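Local structure of uncharacterized egV family protein COG1307 (3JR7) at residues S21-V26 with G41-A46; R98-T103 with H132-R137; I49-T54 with L69-S74; D27-F32 with V141-I146; M233-A238 with K268-V273. The protein is of unknown function in detail but, as a member of the DegV family, probably binds lipids such as fatty acids. One frame throughout, in Å; residues are numbered along the deposited sequence.

Contact 1: residues S21-V26 with G41-A46; sequences SYKVIV and GFEHVA
Val24, Ile25 and Val26 pair in parallel register with Phe42, Glu43 and His44, the two short strands crossing at -29° with axes 4.7 Å apart. The ladder steps from Val24 N to Gly41 O, back through Glu43 N to Val24 O, then from Val26 N to Glu43 O and Val45 N to Val26 O, 2.9 to 3.0 Å each. ND1 of His44 adds a weak bond of 3.4 Å to Val26 O, which lies near the plane of the imidazole at its edge. This is the classic beta-alpha-beta crossover of parallel sheets: helix 34-39 links the two neighbouring strands. On the face carrying Val24 and Phe42 the two side chains run side by side, Phe42 CD1 resting 3.7 Å from Val24 CB, and helix 141-155 packs over both. The other face mixes charge with a tight apolar touch. Ile25 CG2 presses on Val45 CG2 at 3.4 Å, closer than normal packing. Lys23 bends at chi3 (71°), which turns its ammonium toward Glu43; NZ forms a salt bridge with Glu43 OE1 at 2.9 Å, from above the carboxylate plane, while Ser91 O of helix 85-92 accepts a second bond from the same NZ.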
# COMPACT_ATOMS: atom_id res chain seq x y z
N SER A 21 -9.35 -23.07 2.07
CA SER A 21 -10.51 -22.43 1.44
C SER A 21 -10.55 -20.96 1.83
O SER A 21 -11.35 -20.56 2.64
CB SER A 21 -11.79 -23.15 1.85
OG SER A 21 -12.89 -22.69 1.09
N TYR A 22 -9.63 -20.17 1.29
CA TYR A 22 -9.61 -18.72 1.54
C TYR A 22 -9.18 -17.94 0.32
O TYR A 22 -8.50 -18.47 -0.53
CB TYR A 22 -8.70 -18.40 2.73
CG TYR A 22 -7.21 -18.46 2.47
CD1 TYR A 22 -6.51 -17.32 2.16
CD2 TYR A 22 -6.51 -19.62 2.63
CE1 TYR A 22 -5.14 -17.35 1.97
CE2 TYR A 22 -5.13 -19.68 2.42
CZ TYR A 22 -4.45 -18.53 2.11
OH TYR A 22 -3.06 -18.54 1.88
N LYS A 23 -9.56 -16.67 0.24
CA LYS A 23 -9.03 -15.78 -0.78
C LYS A 23 -8.64 -14.45 -0.10
O LYS A 23 -9.34 -14.00 0.81
CB LYS A 23 -10.04 -15.59 -1.89
CG LYS A 23 -9.50 -14.89 -3.10
CD LYS A 23 -10.45 -15.00 -4.32
CE LYS A 23 -11.74 -14.15 -4.19
NZ LYS A 23 -12.66 -14.09 -5.49
N VAL A 24 -7.55 -13.84 -0.57
CA VAL A 24 -7.11 -12.50 -0.14
C VAL A 24 -7.27 -11.51 -1.26
O VAL A 24 -6.57 -11.59 -2.30
CB VAL A 24 -5.64 -12.45 0.32
CG1 VAL A 24 -5.33 -11.06 0.96
CG2 VAL A 24 -5.33 -13.61 1.32
N ILE A 25 -8.23 -10.61 -1.09
CA ILE A 25 -8.53 -9.57 -2.05
C ILE A 25 -7.81 -8.29 -1.59
O ILE A 25 -7.92 -7.89 -0.45
CB ILE A 25 -10.03 -9.28 -2.09
CG1 ILE A 25 -10.82 -10.57 -2.46
CG2 ILE A 25 -10.34 -8.11 -3.04
CD1 ILE A 25 -12.27 -10.46 -2.16
N VAL A 26 -7.10 -7.65 -2.48
CA VAL A 26 -6.32 -6.47 -2.19
C VAL A 26 -6.67 -5.42 -3.21
O VAL A 26 -6.74 -5.73 -4.42
CB VAL A 26 -4.82 -6.79 -2.26
CG1 VAL A 26 -3.98 -5.57 -1.82
CG2 VAL A 26 -4.51 -8.01 -1.39
N GLY A 41 -4.00 -17.50 -4.49
CA GLY A 41 -4.88 -17.04 -3.43
C GLY A 41 -5.02 -15.51 -3.32
O GLY A 41 -5.80 -15.05 -2.50
N PHE A 42 -4.29 -14.72 -4.12
CA PHE A 42 -4.40 -13.24 -4.07
C PHE A 42 -5.09 -12.70 -5.29
O PHE A 42 -4.78 -13.13 -6.41
CB PHE A 42 -3.03 -12.58 -3.96
CG PHE A 42 -2.21 -13.06 -2.77
CD1 PHE A 42 -2.41 -12.52 -1.51
CD2 PHE A 42 -1.28 -14.09 -2.91
CE1 PHE A 42 -1.67 -13.00 -0.40
CE2 PHE A 42 -0.55 -14.57 -1.83
CZ PHE A 42 -0.75 -14.02 -0.56
N GLU A 43 -6.00 -11.74 -5.10
CA GLU A 43 -6.74 -11.16 -6.20
C GLU A 43 -6.82 -9.66 -6.01
O GLU A 43 -7.05 -9.19 -4.89
CB GLU A 43 -8.17 -11.73 -6.23
CG GLU A 43 -9.05 -11.06 -7.22
CD GLU A 43 -10.47 -11.66 -7.32
OE1 GLU A 43 -10.63 -12.86 -7.08
OE2 GLU A 43 -11.40 -10.92 -7.70
N HIS A 44 -6.64 -8.91 -7.09
CA HIS A 44 -6.75 -7.46 -7.02
C HIS A 44 -8.18 -7.05 -7.37
O HIS A 44 -8.81 -7.68 -8.20
CB HIS A 44 -5.83 -6.72 -8.03
CG HIS A 44 -4.40 -6.58 -7.61
ND1 HIS A 44 -4.03 -6.03 -6.39
CD2 HIS A 44 -3.25 -6.80 -8.29
CE1 HIS A 44 -2.71 -5.97 -6.32
NE2 HIS A 44 -2.21 -6.45 -7.45
N VAL A 45 -8.63 -5.97 -6.76
CA VAL A 45 -9.78 -5.18 -7.17
C VAL A 45 -9.25 -3.82 -7.57
O VAL A 45 -8.61 -3.11 -6.75
CB VAL A 45 -10.85 -5.11 -6.05
CG1 VAL A 45 -11.95 -4.14 -6.39
CG2 VAL A 45 -11.45 -6.50 -5.86
N ALA A 46 -9.49 -3.44 -8.83
CA ALA A 46 -8.83 -2.29 -9.44
C ALA A 46 -9.48 -0.98 -9.09
O ALA A 46 -10.72 -0.87 -9.05
CB ALA A 46 -8.80 -2.46 -10.98

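Contact 2: residues R98-T103 with H132-R137; sequences RIYVVT and HVFNSR
Val101 O receives the backbone N of Phe134 at 2.7 Å, the shortest rung of a parallel ladder that starts with His132 N on Ile99 O and continues through Val101 N on His132 O and Thr103 N on Phe134 O. Beyond it, Thr103 O takes both the backbone N of Ser136, at 3.1 Å, and its hydroxyl, with OG 2.7 Å away in the carbonyl plane on a lone pair. This OG lies between its backbone N and carbonyl carbon (chi1 68°), beside the N-H that shares its acceptor. Helix 111-126 connects the strands, making this a second beta-alpha-beta crossover of the sheet. Among the apolar contacts, Phe134 and Tyr100 point the same way, and Phe134 CE2 comes within 3.8 Å of Tyr100 CD1. Within its own strand, Phe134 carries His132 CD2 over the centre of one ring face, 3.3 Å above the plane. Replacing Phe134 by an alanine takes the ring away and would probably open a gap between Tyr100 and Val167 of helix 160-173. On the face opposite Tyr100 and Phe134, Val101 CB lies 4.1 Å from Val133 CG2. Tyr100 OH bonds to Glu154 and His132 NE2 to Glu168, while Asn135 OD1 closes an Asx turn onto Arg137 N.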
# COMPACT_ATOMS: atom_id res chain seq x y z
N ARG A 98 -13.36 -18.46 3.30
CA ARG A 98 -12.93 -17.30 4.07
C ARG A 98 -12.41 -16.22 3.15
O ARG A 98 -11.52 -16.46 2.34
CB ARG A 98 -11.85 -17.73 5.07
CG ARG A 98 -12.30 -18.90 5.96
CD ARG A 98 -11.27 -19.32 6.98
NE ARG A 98 -10.11 -19.93 6.38
CZ ARG A 98 -10.04 -21.17 5.85
NH1 ARG A 98 -11.14 -21.96 5.80
NH2 ARG A 98 -8.87 -21.62 5.35
N ILE A 99 -12.97 -15.02 3.27
CA ILE A 99 -12.57 -13.88 2.46
C ILE A 99 -11.92 -12.79 3.32
O ILE A 99 -12.52 -12.31 4.29
CB ILE A 99 -13.76 -13.27 1.73
CG1 ILE A 99 -14.49 -14.37 0.94
CG2 ILE A 99 -13.27 -12.09 0.82
CD1 ILE A 99 -13.68 -14.97 -0.25
N TYR A 100 -10.70 -12.41 2.95
CA TYR A 100 -9.95 -11.37 3.66
C TYR A 100 -9.73 -10.26 2.67
O TYR A 100 -9.27 -10.51 1.58
CB TYR A 100 -8.59 -11.91 4.12
CG TYR A 100 -8.66 -13.11 5.02
CD1 TYR A 100 -8.99 -12.97 6.37
CD2 TYR A 100 -8.37 -14.38 4.54
CE1 TYR A 100 -9.08 -14.07 7.19
CE2 TYR A 100 -8.42 -15.51 5.38
CZ TYR A 100 -8.78 -15.33 6.71
OH TYR A 100 -8.84 -16.40 7.55
N VAL A 101 -10.06 -9.03 3.02
CA VAL A 101 -9.94 -7.90 2.10
C VAL A 101 -8.94 -6.90 2.71
O VAL A 101 -9.02 -6.58 3.91
CB VAL A 101 -11.31 -7.23 1.87
CG1 VAL A 101 -11.26 -6.23 0.66
CG2 VAL A 101 -12.40 -8.28 1.64
N VAL A 102 -8.00 -6.43 1.91
CA VAL A 102 -6.99 -5.48 2.39
C VAL A 102 -7.05 -4.23 1.55
O VAL A 102 -6.99 -4.33 0.33
CB VAL A 102 -5.58 -6.06 2.27
CG1 VAL A 102 -4.53 -4.99 2.82
CG2 VAL A 102 -5.50 -7.39 3.04
N THR A 103 -7.26 -3.09 2.18
CA THR A 103 -7.46 -1.83 1.49
C THR A 103 -6.51 -0.76 1.94
O THR A 103 -5.92 -0.83 3.02
CB THR A 103 -8.91 -1.25 1.67
OG1 THR A 103 -9.09 -0.72 2.99
CG2 THR A 103 -9.99 -2.30 1.36
N HIS A 132 -13.89 -10.44 6.08
CA HIS A 132 -13.33 -9.40 6.93
C HIS A 132 -12.55 -8.41 6.09
O HIS A 132 -11.68 -8.80 5.31
CB HIS A 132 -12.44 -9.96 8.05
CG HIS A 132 -11.98 -8.89 8.99
ND1 HIS A 132 -12.76 -8.45 10.03
CD2 HIS A 132 -10.90 -8.08 8.96
CE1 HIS A 132 -12.14 -7.46 10.65
NE2 HIS A 132 -11.01 -7.21 10.02
N VAL A 133 -12.86 -7.12 6.27
CA VAL A 133 -12.16 -6.05 5.59
C VAL A 133 -11.09 -5.42 6.56
O VAL A 133 -11.46 -4.90 7.64
CB VAL A 133 -13.12 -4.96 5.12
CG1 VAL A 133 -12.35 -3.87 4.38
CG2 VAL A 133 -14.20 -5.56 4.19
N PHE A 134 -9.81 -5.48 6.19
CA PHE A 134 -8.72 -4.88 6.97
C PHE A 134 -8.45 -3.46 6.40
O PHE A 134 -8.13 -3.29 5.22
CB PHE A 134 -7.43 -5.70 6.90
CG PHE A 134 -7.53 -7.08 7.46
CD1 PHE A 134 -7.46 -7.29 8.83
CD2 PHE A 134 -7.63 -8.17 6.62
CE1 PHE A 134 -7.57 -8.58 9.36
CE2 PHE A 134 -7.72 -9.45 7.12
CZ PHE A 134 -7.69 -9.67 8.49
N ASN A 135 -8.65 -2.45 7.21
CA ASN A 135 -8.19 -1.11 6.88
C ASN A 135 -6.70 -1.15 7.14
O ASN A 135 -6.29 -1.21 8.28
CB ASN A 135 -8.88 -0.12 7.83
CG ASN A 135 -8.29 1.27 7.79
OD1 ASN A 135 -7.47 1.59 6.93
ND2 ASN A 135 -8.74 2.12 8.72
N SER A 136 -5.87 -1.06 6.12
CA SER A 136 -4.42 -1.13 6.31
C SER A 136 -3.85 0.01 7.11
O SER A 136 -2.82 -0.17 7.62
CB SER A 136 -3.66 -1.15 4.98
OG SER A 136 -3.76 0.07 4.29
N ARG A 137 -4.51 1.17 7.19
CA ARG A 137 -3.93 2.41 7.71
C ARG A 137 -2.61 2.78 7.00
O ARG A 137 -1.71 3.38 7.60
CB ARG A 137 -3.79 2.33 9.23
CG ARG A 137 -5.21 2.22 9.94
CD ARG A 137 -5.19 1.47 11.29
NE ARG A 137 -6.55 1.26 11.78
CZ ARG A 137 -7.35 0.18 11.57
NH1 ARG A 137 -6.96 -0.95 10.92
NH2 ARG A 137 -8.60 0.20 12.09

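Contact 3: residues I49-T54 with L69-S74; sequences IQIEDT and LKIAES
Lys70 and Ile51 slide past one another in opposite directions, the aliphatic part of the lysine laid against the isoleucine with its CG 3.8 Å from Ile51 CG2. A bend at chi2 (61°) then carries the rest of the lysine chain across the turn, where its CE comes 3.4 Å from Thr54 OG1. NZ lies beyond, in a weak salt bridge of 3.5 Å with Glu52 OE1. Glu52, extended beyond CG, crosses the lysine and brings its carboxylate carbon CD to 3.5 Å from Ser74 CB. Ile51 divides its branches: CG2 presses on Ser74 CB at 3.4 Å, tighter than usual packing, while CD1 reaches Ile71 CG1 at 4.0 Å. The hydroxyl of Ser74 itself bonds to Ser76 O. A serine in place of Lys70 would lack the long chain and its charge, and would probably leave Glu52 without its mate and one flank of Ile51 uncovered. The loop that receives the lysine is a type II' beta turn from Ile51 to Thr54, the two-residue hairpin connection between strand 42-51 and strand 54-57. The C-terminal end of helix 64-73 thus packs against the hairpin's turn, with Trp56 of strand 54-57 also touching both Ile51 and Lys70.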
# COMPACT_ATOMS: atom_id res chain seq x y z
N ILE A 49 -8.00 5.46 -12.63
CA ILE A 49 -7.10 6.61 -12.73
C ILE A 49 -7.61 7.46 -13.86
O ILE A 49 -7.93 6.94 -14.90
CB ILE A 49 -5.64 6.20 -13.02
CG1 ILE A 49 -5.04 5.44 -11.85
CG2 ILE A 49 -4.74 7.46 -13.36
CD1 ILE A 49 -3.94 4.47 -12.30
N GLN A 50 -7.69 8.76 -13.62
CA GLN A 50 -8.18 9.74 -14.59
C GLN A 50 -7.17 10.88 -14.77
O GLN A 50 -6.84 11.60 -13.83
CB GLN A 50 -9.53 10.28 -14.10
CG GLN A 50 -10.54 9.11 -13.85
CD GLN A 50 -10.58 8.59 -12.38
OE1 GLN A 50 -10.40 9.36 -11.43
NE2 GLN A 50 -10.87 7.31 -12.22
N ILE A 51 -6.66 11.03 -16.00
CA ILE A 51 -5.70 12.08 -16.35
C ILE A 51 -6.19 12.71 -17.67
O ILE A 51 -6.25 12.04 -18.69
CB ILE A 51 -4.28 11.56 -16.56
CG1 ILE A 51 -3.77 10.89 -15.29
CG2 ILE A 51 -3.33 12.74 -16.93
CD1 ILE A 51 -2.66 9.91 -15.53
N GLU A 52 -6.58 13.96 -17.61
CA GLU A 52 -7.17 14.65 -18.78
C GLU A 52 -8.37 13.85 -19.28
O GLU A 52 -9.33 13.73 -18.52
CB GLU A 52 -6.08 14.93 -19.82
CG GLU A 52 -5.13 15.98 -19.29
CD GLU A 52 -3.94 16.27 -20.20
OE1 GLU A 52 -3.43 15.35 -20.92
OE2 GLU A 52 -3.51 17.45 -20.15
N ASP A 53 -8.35 13.30 -20.49
CA ASP A 53 -9.54 12.56 -21.03
C ASP A 53 -9.32 11.08 -21.05
O ASP A 53 -10.13 10.32 -21.64
CB ASP A 53 -9.85 13.01 -22.45
CG ASP A 53 -10.28 14.44 -22.51
OD1 ASP A 53 -11.35 14.77 -21.92
OD2 ASP A 53 -9.53 15.24 -23.14
N THR A 54 -8.21 10.66 -20.46
CA THR A 54 -7.91 9.28 -20.38
C THR A 54 -8.46 8.80 -19.02
O THR A 54 -8.35 9.47 -18.00
CB THR A 54 -6.40 9.03 -20.50
OG1 THR A 54 -5.92 9.64 -21.71
CG2 THR A 54 -6.10 7.54 -20.49
N LEU A 69 4.59 8.78 -18.39
CA LEU A 69 4.65 9.72 -19.54
C LEU A 69 3.36 10.55 -19.63
O LEU A 69 3.40 11.76 -19.87
CB LEU A 69 4.89 8.96 -20.86
CG LEU A 69 6.34 8.46 -21.04
CD1 LEU A 69 6.37 7.49 -22.16
CD2 LEU A 69 7.35 9.63 -21.28
N LYS A 70 2.21 9.90 -19.41
CA LYS A 70 0.97 10.65 -19.39
C LYS A 70 0.94 11.69 -18.26
O LYS A 70 0.51 12.85 -18.45
CB LYS A 70 -0.23 9.70 -19.31
CG LYS A 70 -1.57 10.40 -19.35
CD LYS A 70 -1.78 11.18 -20.67
CE LYS A 70 -3.24 11.57 -20.85
NZ LYS A 70 -3.48 12.14 -22.22
N ILE A 71 1.38 11.29 -17.07
CA ILE A 71 1.52 12.26 -15.96
C ILE A 71 2.44 13.43 -16.34
O ILE A 71 2.16 14.61 -16.04
CB ILE A 71 2.06 11.59 -14.66
CG1 ILE A 71 1.04 10.57 -14.09
CG2 ILE A 71 2.47 12.67 -13.62
CD1 ILE A 71 1.68 9.57 -13.09
N ALA A 72 3.56 13.10 -16.95
CA ALA A 72 4.57 14.14 -17.26
C ALA A 72 4.01 15.13 -18.29
O ALA A 72 4.24 16.34 -18.21
CB ALA A 72 5.85 13.49 -17.74
N GLU A 73 3.24 14.61 -19.24
CA GLU A 73 2.63 15.43 -20.31
C GLU A 73 1.49 16.27 -19.84
O GLU A 73 1.33 17.40 -20.29
CB GLU A 73 2.09 14.54 -21.43
CG GLU A 73 3.20 14.02 -22.26
CD GLU A 73 2.90 12.69 -22.90
OE1 GLU A 73 1.70 12.39 -23.18
OE2 GLU A 73 3.89 11.94 -23.09
N SER A 74 0.67 15.72 -18.95
CA SER A 74 -0.51 16.41 -18.50
C SER A 74 -0.21 17.53 -17.52
O SER A 74 0.35 17.34 -16.43
CB SER A 74 -1.47 15.43 -17.82
OG SER A 74 -2.37 16.18 -17.03

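Contact 4: residues D27-F32 with V141-I146; sequences DSCGEF and VGETLI
Asp27 and Glu143 bring their carboxylates together, OD1 of Asp27 lying 2.5 Å from OE1 of Glu143 with the two planes nearly perpendicular, 86° apart. The other oxygen of Glu143, OE2, approaches Cys29 CB at 3.4 Å. Beside this pair, Thr144 OG1 donates to Glu31 O over 2.7 Å, meeting it in the carbonyl plane on a lone pair. The threonine hydroxyl stands anti to its carbonyl carbon (chi1 -51°), a position that turns it from the helix toward the loop. The bend of Glu31 at chi2 (73°) brings OE1 to 3.6 Å from Val141 CG1 at the start of the helix. Gly30 lets the loop pass close by, its CA 3.8 Å from Glu143 CB; a side chain there would run into that CB. Further out, the type I turn from Asp27 to Gly30 is closed by Gly30 N on Asp27 O, and a weak bond from Cys29 N reaches Asp27 OD1. The second oxygen of Asp27 is held by Ser111 OG and Leu104 N, while Glu31 OE2 is fixed by Ser282 N and Ser285 OG and its OE1 by Ser140 OG. The side chain of Cys29 lies about 4 Å from a bound polyether, probably from the crystallisation liquor; this loop, at the carboxyl end of strand 22-27 and against the start of helix 141-155, thus borders a pocket that is consistent with the lipid site of DegV proteins.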
# COMPACT_ATOMS: atom_id res chain seq x y z
N ASP A 27 -6.94 -4.17 -2.80
CA ASP A 27 -7.15 -3.15 -3.81
C ASP A 27 -5.85 -2.91 -4.57
O ASP A 27 -4.77 -3.32 -4.13
CB ASP A 27 -7.81 -1.86 -3.29
CG ASP A 27 -6.90 -1.03 -2.37
OD1 ASP A 27 -5.65 -1.00 -2.54
OD2 ASP A 27 -7.47 -0.33 -1.52
N SER A 28 -5.95 -2.30 -5.75
CA SER A 28 -4.83 -2.37 -6.72
C SER A 28 -3.62 -1.54 -6.26
O SER A 28 -2.53 -1.69 -6.74
CB SER A 28 -5.30 -1.93 -8.09
OG SER A 28 -5.68 -0.59 -8.07
N CYS A 29 -3.82 -0.69 -5.27
CA CYS A 29 -2.69 0.06 -4.71
C CYS A 29 -1.64 -0.88 -4.14
O CYS A 29 -0.43 -0.65 -4.28
CB CYS A 29 -3.16 1.08 -3.67
SG CYS A 29 -1.82 2.15 -3.13
N GLY A 30 -2.09 -1.97 -3.55
CA GLY A 30 -1.20 -2.91 -2.92
C GLY A 30 -0.50 -3.77 -3.93
O GLY A 30 -1.17 -4.57 -4.60
N GLU A 31 0.84 -3.65 -4.02
CA GLU A 31 1.59 -4.37 -5.06
C GLU A 31 1.62 -5.87 -4.77
O GLU A 31 1.61 -6.24 -3.64
CB GLU A 31 3.05 -3.86 -5.15
CG GLU A 31 3.26 -2.46 -5.67
CD GLU A 31 2.86 -1.36 -4.71
OE1 GLU A 31 2.76 -1.62 -3.47
OE2 GLU A 31 2.67 -0.23 -5.20
N PHE A 32 1.65 -6.72 -5.80
CA PHE A 32 1.94 -8.17 -5.63
C PHE A 32 3.34 -8.48 -6.10
O PHE A 32 3.73 -8.01 -7.17
CB PHE A 32 1.01 -9.08 -6.45
CG PHE A 32 -0.43 -9.12 -5.95
CD1 PHE A 32 -0.81 -8.52 -4.75
CD2 PHE A 32 -1.39 -9.75 -6.72
CE1 PHE A 32 -2.14 -8.56 -4.35
CE2 PHE A 32 -2.68 -9.81 -6.32
CZ PHE A 32 -3.08 -9.19 -5.12
N VAL A 141 2.96 -1.09 -0.40
CA VAL A 141 3.53 -2.29 0.20
C VAL A 141 3.09 -2.54 1.65
O VAL A 141 3.23 -3.67 2.17
CB VAL A 141 5.10 -2.40 0.07
CG1 VAL A 141 5.50 -2.79 -1.37
CG2 VAL A 141 5.78 -1.13 0.56
N GLY A 142 2.54 -1.53 2.30
CA GLY A 142 1.83 -1.77 3.59
C GLY A 142 0.71 -2.81 3.38
O GLY A 142 0.55 -3.74 4.15
N GLU A 143 -0.05 -2.65 2.29
CA GLU A 143 -1.13 -3.62 1.96
C GLU A 143 -0.55 -4.99 1.61
O GLU A 143 -1.08 -6.05 2.02
CB GLU A 143 -1.96 -3.08 0.81
CG GLU A 143 -2.70 -1.77 1.13
CD GLU A 143 -3.42 -1.19 -0.07
OE1 GLU A 143 -4.24 -1.89 -0.68
OE2 GLU A 143 -3.14 -0.02 -0.41
N THR A 144 0.53 -4.97 0.84
CA THR A 144 1.21 -6.16 0.40
C THR A 144 1.60 -6.98 1.62
O THR A 144 1.32 -8.19 1.71
CB THR A 144 2.50 -5.82 -0.38
OG1 THR A 144 2.20 -4.87 -1.42
CG2 THR A 144 3.12 -7.05 -0.94
N LEU A 145 2.23 -6.31 2.57
CA LEU A 145 2.71 -7.00 3.77
C LEU A 145 1.57 -7.59 4.61
O LEU A 145 1.68 -8.69 5.13
CB LEU A 145 3.59 -6.09 4.62
CG LEU A 145 5.03 -5.91 4.15
CD1 LEU A 145 5.70 -4.79 4.96
CD2 LEU A 145 5.81 -7.20 4.21
N ILE A 146 0.47 -6.87 4.69
CA ILE A 146 -0.75 -7.37 5.37
C ILE A 146 -1.30 -8.64 4.67
O ILE A 146 -1.56 -9.63 5.34
CB ILE A 146 -1.83 -6.26 5.46
CG1 ILE A 146 -1.33 -5.10 6.36
CG2 ILE A 146 -3.16 -6.79 6.01
CD1 ILE A 146 -2.13 -3.82 6.19

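Contact 5: residues M233-A238 with K268-V273; sequences MADCVA and KERFAV
Asp235 OD1 is gripped by two nitrogens of Arg270, NE at 2.8 Å and NH1 at 3.2 Å, in a side-on salt bridge in which both donors share one oxygen. That oxygen lies in the plane of the guanidinium, whereas the donors stand 28° out of the carboxylate plane, both on the same face of it; NE uses the anti side and NH1 the syn side. The two flat groups are accordingly tilted by 30°. Arg270 reaches its partner through a chain extended from CG to NE, and on the way its CD passes 3.6 Å from Ala234 CB, which sits over one face of the guanidinium. Nearer the backbone, Arg270 CB touches Ala238 CB. Phe271 packs on the same helix beside it, its ring oblique to Val237 and Ala238: CZ lies 3.7 Å from Val237 CG1, and CE2 is 3.7 Å from Ala238 CA. With CG between its backbone N and carbonyl carbon (chi1 54°), the phenylalanine ring is directed toward helix 226-240. NH2 of Arg270 bonds to Leu266 O and weakly to Glu269 OE1, completing a network of three charged residues. The two helices are thus joined by a charged bridge and an apolar seam beside it; the small side chains of Ala234 and Ala238 are consistent with the arginine lying so close, and its remaining bonds are likely to limit how far the guanidinium can turn.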
# COMPACT_ATOMS: atom_id res chain seq x y z
N MSE A 233 15.45 8.98 6.61
CA MSE A 233 14.33 8.01 6.56
C MSE A 233 14.73 6.69 7.24
O MSE A 233 14.00 6.20 8.12
CB MSE A 233 13.84 7.72 5.14
CG MSE A 233 12.66 6.73 5.17
SE MSE A 233 11.74 6.61 3.50
CE MSE A 233 11.92 8.49 3.08
N ALA A 234 15.89 6.15 6.86
CA ALA A 234 16.45 4.94 7.50
C ALA A 234 16.53 5.06 9.00
O ALA A 234 16.19 4.12 9.69
CB ALA A 234 17.86 4.57 6.93
N ASP A 235 16.98 6.20 9.51
CA ASP A 235 17.03 6.43 10.94
C ASP A 235 15.61 6.41 11.51
O ASP A 235 15.43 5.83 12.58
CB ASP A 235 17.71 7.75 11.31
CG ASP A 235 19.19 7.77 10.96
OD1 ASP A 235 19.82 6.70 10.90
OD2 ASP A 235 19.72 8.89 10.76
N CYS A 236 14.64 7.06 10.86
CA CYS A 236 13.27 7.08 11.40
C CYS A 236 12.71 5.67 11.51
O CYS A 236 12.11 5.29 12.54
CB CYS A 236 12.34 7.88 10.54
SG CYS A 236 12.62 9.64 10.58
N VAL A 237 12.91 4.88 10.47
CA VAL A 237 12.41 3.51 10.46
C VAL A 237 13.04 2.76 11.62
O VAL A 237 12.35 2.07 12.40
CB VAL A 237 12.74 2.77 9.17
CG1 VAL A 237 12.23 1.35 9.25
CG2 VAL A 237 12.17 3.53 7.94
N ALA A 238 14.35 2.94 11.76
CA ALA A 238 15.11 2.24 12.79
C ALA A 238 14.69 2.65 14.21
O ALA A 238 14.67 1.81 15.12
CB ALA A 238 16.62 2.42 12.58
N LYS A 268 19.59 -2.17 6.45
CA LYS A 268 20.32 -3.35 6.91
C LYS A 268 21.49 -3.02 7.83
O LYS A 268 21.86 -3.82 8.67
CB LYS A 268 20.83 -4.11 5.72
CG LYS A 268 21.45 -5.43 6.06
CD LYS A 268 21.60 -6.28 4.79
CE LYS A 268 21.59 -7.76 5.10
NZ LYS A 268 22.86 -8.22 5.65
N GLU A 269 22.07 -1.84 7.67
CA GLU A 269 23.08 -1.38 8.58
C GLU A 269 22.52 -1.08 9.99
O GLU A 269 23.28 -1.07 10.97
CB GLU A 269 23.75 -0.10 8.06
CG GLU A 269 24.51 -0.19 6.77
CD GLU A 269 25.12 1.16 6.37
OE1 GLU A 269 24.41 2.22 6.33
OE2 GLU A 269 26.32 1.16 6.10
N ARG A 270 21.23 -0.77 10.06
CA ARG A 270 20.59 -0.31 11.27
C ARG A 270 19.83 -1.38 12.06
O ARG A 270 19.70 -1.24 13.23
CB ARG A 270 19.69 0.90 10.98
CG ARG A 270 20.44 2.07 10.42
CD ARG A 270 19.60 3.05 9.71
NE ARG A 270 20.33 4.29 9.63
CZ ARG A 270 21.44 4.44 8.94
NH1 ARG A 270 22.05 5.58 8.96
NH2 ARG A 270 21.93 3.45 8.24
N PHE A 271 19.33 -2.42 11.41
CA PHE A 271 18.62 -3.52 12.10
C PHE A 271 18.48 -4.73 11.21
O PHE A 271 18.50 -4.64 9.97
CB PHE A 271 17.23 -3.09 12.62
CG PHE A 271 16.32 -2.49 11.55
CD1 PHE A 271 15.46 -3.30 10.80
CD2 PHE A 271 16.33 -1.14 11.32
CE1 PHE A 271 14.60 -2.77 9.84
CE2 PHE A 271 15.48 -0.56 10.37
CZ PHE A 271 14.63 -1.38 9.60
N ALA A 272 18.28 -5.88 11.84
CA ALA A 272 18.16 -7.15 11.12
C ALA A 272 16.68 -7.51 10.98
O ALA A 272 15.94 -7.51 11.95
CB ALA A 272 18.94 -8.27 11.91
N VAL A 273 16.25 -7.86 9.79
CA VAL A 273 14.86 -8.27 9.57
C VAL A 273 14.83 -9.71 9.16
O VAL A 273 15.85 -10.25 8.85
CB VAL A 273 14.21 -7.47 8.43
CG1 VAL A 273 13.94 -6.07 8.89
CG2 VAL A 273 15.08 -7.55 7.18

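From the N terminus, contact 1 closes the first loop, round helix 34-39, and contact 3 follows in series, pinning the end of helix 64-73 to the hairpin that leaves the same strand, 42-51. Contact 2 closes the next loop, round helix 111-126, and adds its strand beside 22-27, so contacts 1 and 2 lie in one sheet and touch. Contact 4 spans much more of the chain, from residues 27-32 to 141-146: contacts 2 and 3 nest inside its loop, while it crosses contact 1. Contact 5 comes last, closing a loop round strand 248-253 and joining two helices that accompany the second sheet, about 31 Å from contact 1 between centres.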